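Local coordinates for predicted ATPase of the ABC class (Vibrio vulnificus, PDB 5D6A), which probably binds and hydrolyses ATP as an ATPase of the ABC class, and is captured here in complex with the analogue AMP-PNP, at residues V231-L239 / N421-D432; E202-N212 / V251-G259. One frame throughout, in Å; residues are numbered along the deposited sequence.

Contact 1 (V231-L239 / N421-D432); sequences VEFTAPESL and NVIQMHDYQALD. With ANP (phosphoaminophosphonic acid-adenylate ester), chain C.
Val231 and Tyr428 meet beside the adenine of AMP-PNP, their CB atoms 4.2 Å apart. The polar recognition comes from backbone: Val231 N donates to adenine N1 over 2.9 Å, while the exocyclic N6 donates to Val231 O over 2.7 Å, so a single residue reads both polar groups of this edge of the base. Tyr428 supplies the aromatic part, one face of its ring lying against the base with ANP C4 3.5 Å above the ring plane, offset toward the rim. With CG turned anti to the carbonyl carbon (chi1 -45°), the ring leaves Val231 and runs along the nucleotide until its OH lies near the ribose oxygen O4'.

Apolar contacts continue the seam away from the nucleotide. The methyl of Ala430 is shared by Phe233 CE1, at 3.9 Å, and Pro236 CD, while Leu239 CD2 rests on Ile423 CD1, the two side chains crossing at about a right angle. At the far end Ser238 OG donates to Asp432 OD2 in a bond modelled very short, its exact length doubtful. Asp432 OD1 bonds to Thr434 OG1.

The loop 231-239 thus lies along the hairpin of strands 421-425 and 430-432 at the border of the nucleotide-binding sheet. Backbone N-H and C=O reading N1 and N6 is a common mode of adenine recognition, and Tyr428 recalls the aromatic residue that packs on adenine in ABC ATPases.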
loop_
_atom_site.group_PDB
_atom_site.type_symbol
_atom_site.label_atom_id
_atom_site.label_comp_id
_atom_site.label_asym_id
_atom_site.label_seq_id
_atom_site.Cartn_x
_atom_site.Cartn_y
_atom_site.Cartn_z
ATOM N N VAL A 231 -2.251 -28.963 4.539
ATOM C CA VAL A 231 -3.211 -29.746 5.306
ATOM C C VAL A 231 -4.609 -29.379 4.819
ATOM O O VAL A 231 -5.076 -28.263 5.055
ATOM C CB VAL A 231 -3.097 -29.460 6.819
ATOM C CG1 VAL A 231 -4.099 -30.301 7.603
ATOM C CG2 VAL A 231 -1.678 -29.719 7.305
ATOM N N GLU A 232 -5.268 -30.303 4.123
ATOM C CA GLU A 232 -6.611 -30.038 3.601
ATOM C C GLU A 232 -7.591 -29.740 4.726
ATOM O O GLU A 232 -7.466 -30.261 5.834
ATOM C CB GLU A 232 -7.122 -31.204 2.751
ATOM C CG GLU A 232 -7.217 -32.536 3.480
ATOM C CD GLU A 232 -7.786 -33.634 2.603
ATOM O OE1 GLU A 232 -8.389 -33.309 1.556
ATOM O OE2 GLU A 232 -7.636 -34.822 2.965
ATOM N N PHE A 233 -8.573 -28.902 4.426
ATOM C CA PHE A 233 -9.558 -28.497 5.417
ATOM C C PHE A 233 -10.613 -29.569 5.683
ATOM O O PHE A 233 -11.086 -30.237 4.763
ATOM C CB PHE A 233 -10.249 -27.210 4.967
ATOM C CG PHE A 233 -11.248 -26.685 5.953
ATOM C CD1 PHE A 233 -10.852 -25.827 6.971
ATOM C CD2 PHE A 233 -12.582 -27.052 5.869
ATOM C CE1 PHE A 233 -11.772 -25.341 7.883
ATOM C CE2 PHE A 233 -13.506 -26.573 6.778
ATOM C CZ PHE A 233 -13.100 -25.715 7.786
ATOM N N THR A 234 -10.964 -29.717 6.957
ATOM C CA THR A 234 -12.000 -30.645 7.386
ATOM C C THR A 234 -12.811 -29.958 8.470
ATOM O O THR A 234 -12.249 -29.343 9.376
ATOM C CB THR A 234 -11.431 -31.961 7.944
ATOM O OG1 THR A 234 -10.665 -32.623 6.931
ATOM C CG2 THR A 234 -12.566 -32.883 8.404
ATOM N N ALA A 235 -14.130 -30.059 8.370
ATOM C CA ALA A 235 -15.015 -29.433 9.334
ATOM C C ALA A 235 -15.333 -30.377 10.483
ATOM O O ALA A 235 -15.351 -31.597 10.303
ATOM C CB ALA A 235 -16.301 -28.999 8.650
ATOM N N PRO A 236 -15.564 -29.817 11.680
ATOM C CA PRO A 236 -15.949 -30.650 12.810
ATOM C C PRO A 236 -17.424 -31.010 12.661
ATOM O O PRO A 236 -18.245 -30.127 12.398
ATOM C CB PRO A 236 -15.707 -29.742 14.019
ATOM C CG PRO A 236 -15.810 -28.350 13.492
ATOM C CD PRO A 236 -15.408 -28.396 12.048
ATOM N N GLU A 237 -17.754 -32.292 12.810
ATOM C CA GLU A 237 -19.138 -32.760 12.650
ATOM C C GLU A 237 -20.152 -31.871 13.357
ATOM O O GLU A 237 -21.236 -31.618 12.834
ATOM C CB GLU A 237 -19.295 -34.205 13.142
ATOM C CG GLU A 237 -18.532 -35.238 12.324
ATOM C CD GLU A 237 -18.844 -36.670 12.732
ATOM O OE1 GLU A 237 -19.713 -36.875 13.613
ATOM O OE2 GLU A 237 -18.223 -37.596 12.166
ATOM N N SER A 238 -19.788 -31.397 14.541
ATOM C CA SER A 238 -20.660 -30.544 15.336
ATOM C C SER A 238 -21.145 -29.314 14.571
ATOM O O SER A 238 -22.233 -28.800 14.838
ATOM C CB SER A 238 -19.926 -30.097 16.601
ATOM O OG SER A 238 -20.746 -29.270 17.404
ATOM N N LEU A 239 -20.342 -28.858 13.615
ATOM C CA LEU A 239 -20.671 -27.666 12.845
ATOM C C LEU A 239 -20.622 -27.955 11.336
ATOM O O LEU A 239 -20.386 -27.062 10.521
ATOM C CB LEU A 239 -19.680 -26.565 13.231
ATOM C CG LEU A 239 -20.020 -25.117 12.922
ATOM C CD1 LEU A 239 -21.327 -24.721 13.591
ATOM C CD2 LEU A 239 -18.886 -24.220 13.394
ATOM N N ASN A 421 -21.200 -19.100 17.883
ATOM C CA ASN A 421 -20.299 -20.230 17.660
ATOM C C ASN A 421 -18.833 -19.810 17.759
ATOM O O ASN A 421 -18.481 -18.680 17.416
ATOM C CB ASN A 421 -20.560 -20.872 16.295
ATOM C CG ASN A 421 -22.000 -21.310 16.123
ATOM O OD1 ASN A 421 -22.923 -20.509 16.261
ATOM N ND2 ASN A 421 -22.198 -22.578 15.788
ATOM N N VAL A 422 -17.985 -20.724 18.229
ATOM C CA VAL A 422 -16.555 -20.453 18.377
ATOM C C VAL A 422 -15.728 -21.575 17.750
ATOM O O VAL A 422 -15.839 -22.736 18.144
ATOM C CB VAL A 422 -16.161 -20.293 19.857
ATOM C CG1 VAL A 422 -14.682 -19.961 19.982
ATOM C CG2 VAL A 422 -17.002 -19.207 20.513
ATOM N N ILE A 423 -14.897 -21.210 16.778
ATOM C CA ILE A 423 -14.045 -22.160 16.073
ATOM C C ILE A 423 -12.593 -21.985 16.496
ATOM O O ILE A 423 -12.099 -20.862 16.568
ATOM C CB ILE A 423 -14.148 -21.959 14.551
ATOM C CG1 ILE A 423 -15.586 -22.219 14.091
ATOM C CG2 ILE A 423 -13.175 -22.879 13.822
ATOM C CD1 ILE A 423 -15.844 -21.880 12.639
ATOM N N GLN A 424 -11.910 -23.093 16.775
ATOM C CA GLN A 424 -10.514 -23.038 17.180
ATOM C C GLN A 424 -9.627 -23.673 16.119
ATOM O O GLN A 424 -9.889 -24.790 15.671
ATOM C CB GLN A 424 -10.303 -23.759 18.513
ATOM C CG GLN A 424 -8.888 -23.614 19.065
ATOM C CD GLN A 424 -8.649 -24.426 20.323
ATOM O OE1 GLN A 424 -9.429 -25.307 20.661
ATOM N NE2 GLN A 424 -7.552 -24.141 21.011
HETATM N N MSE A 425 -8.582 -22.954 15.719
HETATM C CA MSE A 425 -7.626 -23.463 14.745
HETATM C C MSE A 425 -6.481 -24.060 15.518
HETATM O O MSE A 425 -5.951 -23.440 16.444
HETATM C CB MSE A 425 -7.119 -22.357 13.824
HETATM C CG MSE A 425 -8.233 -21.744 12.976
HETATM SE SE MSE A 425 -9.139 -23.116 11.889
HETATM C CE MSE A 425 -7.757 -23.382 10.512
ATOM N N HIS A 426 -6.101 -25.278 15.148
ATOM C CA HIS A 426 -5.013 -25.990 15.800
ATOM C C HIS A 426 -4.356 -26.878 14.761
ATOM O O HIS A 426 -5.019 -27.713 14.163
ATOM C CB HIS A 426 -5.565 -26.830 16.952
ATOM C CG HIS A 426 -4.542 -27.689 17.625
ATOM N ND1 HIS A 426 -3.793 -27.254 18.697
ATOM C CD2 HIS A 426 -4.150 -28.961 17.383
ATOM C CE1 HIS A 426 -2.982 -28.221 19.084
ATOM N NE2 HIS A 426 -3.177 -29.268 18.302
ATOM N N ASP A 427 -3.054 -26.704 14.553
ATOM C CA ASP A 427 -2.335 -27.475 13.534
ATOM C C ASP A 427 -3.061 -27.463 12.182
ATOM O O ASP A 427 -3.041 -28.445 11.440
ATOM C CB ASP A 427 -2.073 -28.908 14.013
ATOM C CG ASP A 427 -1.038 -28.975 15.130
ATOM O OD1 ASP A 427 -0.501 -27.919 15.525
ATOM O OD2 ASP A 427 -0.752 -30.093 15.607
ATOM N N TYR A 428 -3.699 -26.330 11.892
ATOM C CA TYR A 428 -4.421 -26.091 10.634
ATOM C C TYR A 428 -5.650 -26.983 10.416
ATOM O O TYR A 428 -5.842 -27.548 9.339
ATOM C CB TYR A 428 -3.461 -26.179 9.442
ATOM C CG TYR A 428 -2.168 -25.435 9.682
ATOM C CD1 TYR A 428 -2.155 -24.052 9.811
ATOM C CD2 TYR A 428 -0.957 -26.114 9.782
ATOM C CE1 TYR A 428 -0.978 -23.364 10.042
ATOM C CE2 TYR A 428 0.225 -25.433 10.007
ATOM C CZ TYR A 428 0.209 -24.059 10.136
ATOM O OH TYR A 428 1.379 -23.377 10.361
ATOM N N GLN A 429 -6.475 -27.099 11.450
ATOM C CA GLN A 429 -7.721 -27.855 11.375
ATOM C C GLN A 429 -8.731 -27.180 12.289
ATOM O O GLN A 429 -8.379 -26.703 13.369
ATOM C CB GLN A 429 -7.535 -29.320 11.776
ATOM C CG GLN A 429 -7.003 -29.530 13.183
ATOM C CD GLN A 429 -7.095 -30.967 13.650
ATOM O OE1 GLN A 429 -7.513 -31.856 12.903
ATOM N NE2 GLN A 429 -6.710 -31.205 14.901
ATOM N N ALA A 430 -9.983 -27.137 11.856
ATOM C CA ALA A 430 -11.028 -26.496 12.636
ATOM C C ALA A 430 -11.544 -27.411 13.741
ATOM O O ALA A 430 -11.650 -28.623 13.562
ATOM C CB ALA A 430 -12.170 -26.071 11.728
ATOM N N LEU A 431 -11.849 -26.807 14.885
ATOM C CA LEU A 431 -12.398 -27.514 16.036
ATOM C C LEU A 431 -13.547 -26.684 16.598
ATOM O O LEU A 431 -13.428 -25.463 16.723
ATOM C CB LEU A 431 -11.331 -27.718 17.118
ATOM C CG LEU A 431 -10.147 -28.638 16.803
ATOM C CD1 LEU A 431 -9.134 -28.601 17.938
ATOM C CD2 LEU A 431 -10.615 -30.065 16.552
ATOM N N ASP A 432 -14.658 -27.340 16.919
ATOM C CA ASP A 432 -15.813 -26.650 17.481
ATOM C C ASP A 432 -15.648 -26.598 18.995
ATOM O O ASP A 432 -15.777 -27.618 19.673
ATOM C CB ASP A 432 -17.110 -27.370 17.102
ATOM C CG ASP A 432 -18.356 -26.624 17.564
ATOM O OD1 ASP A 432 -18.230 -25.509 18.115
ATOM O OD2 ASP A 432 -19.469 -27.152 17.368
HETATM P PG ANP C . -3.780 -14.038 12.524
HETATM O O1G ANP C . -5.224 -14.140 12.101
HETATM O O2G ANP C . -3.096 -12.778 12.045
HETATM O O3G ANP C . -3.587 -14.343 13.990
HETATM P PB ANP C . -2.613 -16.870 12.397
HETATM O O1B ANP C . -3.903 -17.517 12.802
HETATM O O2B ANP C . -1.591 -16.608 13.479
HETATM N N3B ANP C . -2.975 -15.326 11.644
HETATM P PA ANP C . -1.899 -17.550 9.753
HETATM O O1A ANP C . -3.033 -18.253 9.057
HETATM O O2A ANP C . -1.733 -16.063 9.558
HETATM O O3A ANP C . -1.950 -17.875 11.328
HETATM O "O5'" ANP C . -0.519 -18.243 9.321
HETATM C "C5'" ANP C . -0.353 -19.650 9.417
HETATM C "C4'" ANP C . 0.742 -20.109 8.464
HETATM O "O4'" ANP C . 0.545 -21.496 8.174
HETATM C "C3'" ANP C . 0.724 -19.380 7.128
HETATM O "O3'" ANP C . 2.064 -19.180 6.656
HETATM C "C2'" ANP C . -0.050 -20.296 6.207
HETATM O "O2'" ANP C . 0.436 -20.233 4.861
HETATM C "C1'" ANP C . 0.135 -21.682 6.819
HETATM N N9 ANP C . -1.116 -22.477 6.777
HETATM C C8 ANP C . -2.354 -22.060 7.124
HETATM N N7 ANP C . -3.256 -23.060 6.952
HETATM C C5 ANP C . -2.593 -24.137 6.493
HETATM C C6 ANP C . -2.940 -25.523 6.103
HETATM N N6 ANP C . -4.216 -25.963 6.177
HETATM N N1 ANP C . -1.942 -26.330 5.674
HETATM C C2 ANP C . -0.662 -25.905 5.596
HETATM N N3 ANP C . -0.287 -24.654 5.936
HETATM C C4 ANP C . -1.186 -23.746 6.382
#

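Contact 2 (E202-N212 / V251-G259); sequences EVNGLVSFVAN and VTGLGIPKG
Phe209 and Val251 meet across an antiparallel pair of strands, 206-211 and 249-257, the two central strands of a four-stranded antiparallel sheet within the P-loop domain. A first torsion of 173° extends the Phe209 side chain away from its own amide and carries the ring obliquely over the neighbouring strand: CE2 touches Val251 CG2 at 4.0 Å, and CZ reaches the backbone at Gly253 N. Phe209 CE1 also lies against the Gly253 backbone, and Gly253 CA comes within 3.3 Å of Val210 O. Val241 and Leu243 of strand 240-245 also touch the ring.

On the opposite face, Ser208, Val210, Leu254 and Ile256 line up. Val210 and Leu254 form a hydrogen-bonded pair, CB beside CB at 4.1 Å, and Phe233 packs on both. Ser208 turns its OG to Thr296 of the next strand, while Ile256 reaches helix 271-280 through Ile278.

A beta bulge between Leu206 and Ser208 shifts the register by one residue. Val207 N is held at the bulge by Ile256 O in a nearly straight bond of 2.9 Å, and Val207 CG2 lies against Ile256 CG2, the two side chains at about a right angle. Leu206 diverges from Pro257, although its CD2 still comes within 3.7 Å of Pro257 CA.

Beyond the strands, a type I turn from Glu202 to Gly205 faces Lys258, whose backbone N donates to Gly205 O. The lysine chain, extended beyond CG, passes alongside Gly205 and crosses the bent Glu202 at about a right angle. There its NZ closes a salt bridge with Glu202 OE1 at 2.8 Å, approaching from above the carboxylate plane.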
loop_
_atom_site.group_PDB
_atom_site.type_symbol
_atom_site.label_atom_id
_atom_site.label_comp_id
_atom_site.label_asym_id
_atom_site.label_seq_id
_atom_site.Cartn_x
_atom_site.Cartn_y
_atom_site.Cartn_z
ATOM N N GLU A 202 -28.486 -18.592 2.294
ATOM C CA GLU A 202 -29.571 -17.939 3.009
ATOM C C GLU A 202 -30.613 -18.936 3.516
ATOM O O GLU A 202 -31.071 -18.836 4.654
ATOM C CB GLU A 202 -30.258 -16.923 2.092
ATOM C CG GLU A 202 -31.274 -16.038 2.796
ATOM C CD GLU A 202 -30.634 -15.091 3.800
ATOM O OE1 GLU A 202 -31.362 -14.578 4.679
ATOM O OE2 GLU A 202 -29.406 -14.861 3.716
ATOM N N VAL A 203 -30.982 -19.890 2.665
ATOM C CA VAL A 203 -31.995 -20.890 3.017
ATOM C C VAL A 203 -31.570 -21.754 4.209
ATOM O O VAL A 203 -32.394 -22.093 5.060
ATOM C CB VAL A 203 -32.316 -21.813 1.820
ATOM C CG1 VAL A 203 -33.379 -22.834 2.206
ATOM C CG2 VAL A 203 -32.774 -20.994 0.621
ATOM N N ASN A 204 -30.284 -22.096 4.270
ATOM C CA ASN A 204 -29.758 -22.924 5.358
ATOM C C ASN A 204 -29.223 -22.109 6.543
ATOM O O ASN A 204 -28.501 -22.639 7.391
ATOM C CB ASN A 204 -28.676 -23.863 4.817
ATOM C CG ASN A 204 -29.212 -24.822 3.767
ATOM O OD1 ASN A 204 -30.351 -25.281 3.851
ATOM N ND2 ASN A 204 -28.385 -25.143 2.782
ATOM N N GLY A 205 -29.592 -20.829 6.604
ATOM C CA GLY A 205 -29.162 -19.952 7.687
ATOM C C GLY A 205 -27.657 -19.872 7.826
ATOM O O GLY A 205 -27.132 -19.894 8.937
ATOM N N LEU A 206 -26.970 -19.769 6.692
ATOM C CA LEU A 206 -25.511 -19.698 6.661
ATOM C C LEU A 206 -25.031 -18.422 5.985
ATOM O O LEU A 206 -25.729 -17.865 5.141
ATOM C CB LEU A 206 -24.949 -20.897 5.891
ATOM C CG LEU A 206 -25.326 -22.289 6.392
ATOM C CD1 LEU A 206 -24.750 -23.347 5.464
ATOM C CD2 LEU A 206 -24.851 -22.503 7.821
ATOM N N VAL A 207 -23.839 -17.967 6.364
ATOM C CA VAL A 207 -23.227 -16.779 5.751
ATOM C C VAL A 207 -21.987 -17.159 4.945
ATOM O O VAL A 207 -21.477 -16.350 4.174
ATOM C CB VAL A 207 -22.853 -15.694 6.785
ATOM C CG1 VAL A 207 -24.105 -15.178 7.463
ATOM C CG2 VAL A 207 -21.858 -16.214 7.813
ATOM N N SER A 208 -21.510 -18.388 5.135
ATOM C CA SER A 208 -20.341 -18.883 4.413
ATOM C C SER A 208 -20.273 -20.407 4.504
ATOM O O SER A 208 -20.827 -21.009 5.426
ATOM C CB SER A 208 -19.056 -18.261 4.972
ATOM O OG SER A 208 -17.930 -18.623 4.190
ATOM N N PHE A 209 -19.591 -21.020 3.542
ATOM C CA PHE A 209 -19.450 -22.471 3.490
ATOM C C PHE A 209 -18.078 -22.888 2.961
ATOM O O PHE A 209 -17.722 -22.566 1.829
ATOM C CB PHE A 209 -20.547 -23.068 2.608
ATOM C CG PHE A 209 -20.395 -24.541 2.363
ATOM C CD1 PHE A 209 -20.848 -25.466 3.295
ATOM C CD2 PHE A 209 -19.814 -25.007 1.192
ATOM C CE1 PHE A 209 -20.713 -26.825 3.068
ATOM C CE2 PHE A 209 -19.678 -26.363 0.958
ATOM C CZ PHE A 209 -20.128 -27.276 1.897
ATOM N N VAL A 210 -17.323 -23.612 3.788
ATOM C CA VAL A 210 -15.992 -24.094 3.420
ATOM C C VAL A 210 -16.042 -25.607 3.233
ATOM O O VAL A 210 -16.031 -26.364 4.205
ATOM C CB VAL A 210 -14.942 -23.750 4.495
ATOM C CG1 VAL A 210 -13.562 -24.228 4.069
ATOM C CG2 VAL A 210 -14.919 -22.254 4.759
ATOM N N ALA A 211 -16.094 -26.040 1.979
ATOM C CA ALA A 211 -16.165 -27.460 1.652
ATOM C C ALA A 211 -14.949 -28.244 2.152
ATOM O O ALA A 211 -13.831 -27.727 2.173
ATOM C CB ALA A 211 -16.305 -27.633 0.145
ATOM N N ASN A 212 -15.178 -29.488 2.567
ATOM C CA ASN A 212 -14.082 -30.354 3.002
ATOM C C ASN A 212 -13.217 -30.705 1.799
ATOM O O ASN A 212 -13.734 -31.009 0.724
ATOM C CB ASN A 212 -14.603 -31.636 3.667
ATOM C CG ASN A 212 -15.172 -31.394 5.055
ATOM O OD1 ASN A 212 -14.957 -30.343 5.657
ATOM N ND2 ASN A 212 -15.883 -32.383 5.579
ATOM N N VAL A 251 -22.001 -31.954 -1.456
ATOM C CA VAL A 251 -20.689 -31.531 -0.962
ATOM C C VAL A 251 -20.773 -31.215 0.529
ATOM O O VAL A 251 -21.563 -30.367 0.951
ATOM C CB VAL A 251 -20.137 -30.300 -1.724
ATOM C CG1 VAL A 251 -19.922 -30.636 -3.191
ATOM C CG2 VAL A 251 -21.060 -29.096 -1.582
ATOM N N THR A 252 -19.959 -31.909 1.320
ATOM C CA THR A 252 -19.932 -31.719 2.766
ATOM C C THR A 252 -18.796 -30.782 3.160
ATOM O O THR A 252 -17.700 -30.853 2.600
ATOM C CB THR A 252 -19.767 -33.067 3.492
ATOM O OG1 THR A 252 -20.871 -33.923 3.168
ATOM C CG2 THR A 252 -19.710 -32.871 5.001
ATOM N N GLY A 253 -19.063 -29.904 4.123
ATOM C CA GLY A 253 -18.060 -28.953 4.591
ATOM C C GLY A 253 -18.496 -28.159 5.807
ATOM O O GLY A 253 -19.534 -28.440 6.409
ATOM N N LEU A 254 -17.688 -27.167 6.169
ATOM C CA LEU A 254 -17.979 -26.304 7.307
ATOM C C LEU A 254 -19.062 -25.299 6.959
ATOM O O LEU A 254 -18.928 -24.541 5.998
ATOM C CB LEU A 254 -16.733 -25.528 7.728
ATOM C CG LEU A 254 -16.973 -24.452 8.794
ATOM C CD1 LEU A 254 -17.416 -25.093 10.100
ATOM C CD2 LEU A 254 -15.733 -23.598 9.007
ATOM N N GLY A 255 -20.125 -25.287 7.754
ATOM C CA GLY A 255 -21.214 -24.350 7.563
ATOM C C GLY A 255 -21.163 -23.312 8.660
ATOM O O GLY A 255 -21.374 -23.635 9.825
ATOM N N ILE A 256 -20.860 -22.070 8.294
ATOM C CA ILE A 256 -20.800 -20.977 9.260
ATOM C C ILE A 256 -22.177 -20.327 9.323
ATOM O O ILE A 256 -22.556 -19.583 8.417
ATOM C CB ILE A 256 -19.722 -19.944 8.884
ATOM C CG1 ILE A 256 -18.343 -20.611 8.915
ATOM C CG2 ILE A 256 -19.754 -18.763 9.848
ATOM C CD1 ILE A 256 -17.203 -19.714 8.489
ATOM N N PRO A 257 -22.931 -20.596 10.401
ATOM C CA PRO A 257 -24.280 -20.050 10.500
ATOM C C PRO A 257 -24.318 -18.546 10.722
ATOM O O PRO A 257 -23.291 -17.933 11.006
ATOM C CB PRO A 257 -24.859 -20.778 11.715
ATOM C CG PRO A 257 -23.676 -21.064 12.572
ATOM C CD PRO A 257 -22.521 -21.284 11.640
ATOM N N LYS A 258 -25.507 -17.965 10.589
ATOM C CA LYS A 258 -25.691 -16.537 10.805
ATOM C C LYS A 258 -25.375 -16.174 12.249
ATOM O O LYS A 258 -25.263 -17.045 13.114
ATOM C CB LYS A 258 -27.125 -16.120 10.479
ATOM C CG LYS A 258 -27.511 -16.247 9.015
ATOM C CD LYS A 258 -28.966 -15.849 8.824
ATOM C CE LYS A 258 -29.400 -15.935 7.371
ATOM N NZ LYS A 258 -30.849 -15.619 7.214
ATOM N N GLY A 259 -25.236 -14.880 12.505
ATOM C CA GLY A 259 -24.920 -14.393 13.836
ATOM C C GLY A 259 -23.435 -14.152 13.989
ATOM O O GLY A 259 -22.721 -13.983 13.004
#

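Contacts 1 and 2 lie side by side in the P-loop domain, their centres 13 Å apart, and their segments alternate along the chain. Loop 231-239 joins them. Its Ala235 N probably bonds to Asn212 OD1 at 2.8 Å, and Leu239 O probably accepts from Gly255 N at 3.3 Å, so the loop that reads adenine in contact 1 is tied to both segments of contact 2. Ala235 CB also packs 3.4 Å from Leu254 N. Only contact 1 contributes residues to the nucleotide pocket, where Lys271 and the neighbouring loop bind AMP-PNP and Asp336 of the second subunit adds a bond; in contact 2 the Val210 side chain remains about 10 Å from the nucleotide.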